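Local coordinates for sensor protein (Vibrio parahaemolyticus, PDB 3I9Y) that probably acts as a TMAO-responsive, ATP-dependent histidine kinase receptor in the cell membrane, represented here by its sensor domain of two stacked four-helix bundles, at residues A[30-33]-A[34-38]. Numbering follows the deposited sequence.
Sequences QNEQ and ERKEA
Glu32 OE1 is shared by two cations of the same helical turn: Arg35 NH2 donates to it at 2.8 Å, and Lys36 NZ adds a long salt bridge at 3.9 Å. On the other branch, Glu32 OE2 receives Arg35 NE at 2.8 Å, so the arginine takes the carboxylate side-on, one nitrogen to each oxygen. The fit is not flat: carboxylate and guanidinium planes are turned 38° apart, and while OE1 offers its syn lone pair, Arg35 NE meets OE2 from above the carboxylate plane. Two bends bring the groups together, Glu32 folding at chi2 (-56°) and Arg35 at chi3 (63°), which leaves the two side chains side by side, pointing the same way.

These residues open helix 32-58 and illustrate how a helix start is secured. Asn31 is the N-cap; its OD1 accepts from Glu34 N at 3.0 Å in a nearly straight bond, while its backbone O takes the first helical bond, from Arg35 N. In return the extended Glu34 side chain reaches back beyond the cap, where OE1 receives Gln30 N at 2.9 Å almost along the C-O direction. Arg35 also packs on Leu26 of helix 5-27 and on Val87 and Leu91 of helix 63-114, joining the helix start to its bundle neighbours.

The carboxylates of Glu32 and Glu34, both in the first turn, would interact favourably with the helix dipole, and the two cations, in a position at the surface, would further favour the ionised form of Glu32.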
loop_
_atom_site.group_PDB
_atom_site.type_symbol
_atom_site.label_atom_id
_atom_site.label_comp_id
_atom_site.label_asym_id
_atom_site.label_seq_id
_atom_site.Cartn_x
_atom_site.Cartn_y
_atom_site.Cartn_z
ATOM N N GLN A 30 -2.838 9.627 -4.934
ATOM C CA GLN A 30 -2.415 8.659 -6.017
ATOM C C GLN A 30 -1.019 8.895 -6.538
ATOM O O GLN A 30 -0.590 8.140 -7.305
ATOM C CB GLN A 30 -3.477 8.702 -7.195
ATOM C CG GLN A 30 -4.760 8.071 -6.682
ATOM C CD GLN A 30 -5.917 8.478 -7.591
ATOM O OE1 GLN A 30 -6.813 7.658 -8.007
ATOM N NE2 GLN A 30 -5.889 9.760 -7.962
ATOM N N ASN A 31 -0.325 9.949 -6.180
ATOM C CA ASN A 31 0.997 10.143 -6.693
ATOM C C ASN A 31 1.712 11.093 -5.715
ATOM O O ASN A 31 1.085 11.591 -4.713
ATOM C CB ASN A 31 1.000 10.761 -8.167
ATOM C CG ASN A 31 0.173 11.946 -8.275
ATOM O OD1 ASN A 31 0.364 12.935 -7.543
ATOM N ND2 ASN A 31 -0.813 11.878 -9.132
ATOM N N GLU A 32 2.994 11.326 -6.019
ATOM C CA GLU A 32 3.816 12.085 -5.192
ATOM C C GLU A 32 3.252 13.448 -5.055
ATOM O O GLU A 32 3.286 13.981 -3.935
ATOM C CB GLU A 32 5.221 12.203 -5.689
ATOM C CG GLU A 32 6.103 11.024 -5.199
ATOM C CD GLU A 32 6.183 10.761 -3.589
ATOM O OE1 GLU A 32 6.848 11.584 -2.968
ATOM O OE2 GLU A 32 5.578 9.732 -3.019
ATOM N N GLN A 33 2.721 14.062 -6.138
ATOM C CA GLN A 33 2.326 15.432 -5.882
ATOM C C GLN A 33 1.203 15.550 -4.916
ATOM O O GLN A 33 1.107 16.466 -4.079
ATOM C CB GLN A 33 1.911 16.145 -7.169
ATOM C CG GLN A 33 2.184 17.622 -7.178
ATOM C CD GLN A 33 2.250 18.142 -8.738
ATOM O OE1 GLN A 33 1.274 17.944 -9.515
ATOM N NE2 GLN A 33 3.414 18.763 -9.181
ATOM N N GLU A 34 0.238 14.689 -5.056
ATOM C CA GLU A 34 -0.877 14.773 -4.193
ATOM C C GLU A 34 -0.450 14.373 -2.713
ATOM O O GLU A 34 -0.977 14.912 -1.758
ATOM C CB GLU A 34 -1.911 13.807 -4.651
ATOM C CG GLU A 34 -2.681 14.354 -5.887
ATOM C CD GLU A 34 -3.567 13.299 -6.530
ATOM O OE1 GLU A 34 -3.799 12.111 -6.027
ATOM O OE2 GLU A 34 -4.052 13.708 -7.657
ATOM N N ARG A 35 0.509 13.437 -2.625
ATOM C CA ARG A 35 0.855 12.874 -1.346
ATOM C C ARG A 35 1.540 14.097 -0.623
ATOM O O ARG A 35 1.242 14.397 0.536
ATOM C CB ARG A 35 1.882 11.768 -1.462
ATOM C CG ARG A 35 2.139 11.188 -0.033
ATOM C CD ARG A 35 3.213 10.033 -0.084
ATOM N NE ARG A 35 4.528 10.571 -0.543
ATOM C CZ ARG A 35 5.319 11.253 0.246
ATOM N NH1 ARG A 35 4.916 11.481 1.550
ATOM N NH2 ARG A 35 6.480 11.655 -0.173
ATOM N N LYS A 36 2.459 14.756 -1.313
ATOM C CA LYS A 36 3.162 15.881 -0.643
ATOM C C LYS A 36 2.250 17.031 -0.305
ATOM O O LYS A 36 2.477 17.722 0.714
ATOM C CB LYS A 36 4.255 16.481 -1.567
ATOM C CG LYS A 36 5.391 15.432 -1.741
ATOM C CD LYS A 36 6.692 16.199 -2.070
ATOM C CE LYS A 36 7.895 15.353 -1.935
ATOM N NZ LYS A 36 8.335 15.187 -3.468
ATOM N N GLU A 37 1.297 17.321 -1.194
ATOM C CA GLU A 37 0.367 18.403 -0.938
ATOM C C GLU A 37 -0.505 17.966 0.218
ATOM O O GLU A 37 -0.619 18.793 1.136
ATOM C CB GLU A 37 -0.439 18.797 -2.187
ATOM C CG GLU A 37 -1.765 19.707 -1.990
ATOM C CD GLU A 37 -1.497 21.152 -1.409
ATOM O OE1 GLU A 37 -0.381 21.634 -1.649
ATOM O OE2 GLU A 37 -2.388 21.786 -0.704
ATOM N N ALA A 38 -1.091 16.742 0.292
ATOM C CA ALA A 38 -1.903 16.429 1.498
ATOM C C ALA A 38 -0.981 16.469 2.797
ATOM O O ALA A 38 -1.399 16.927 3.903
ATOM C CB ALA A 38 -2.600 15.024 1.449
#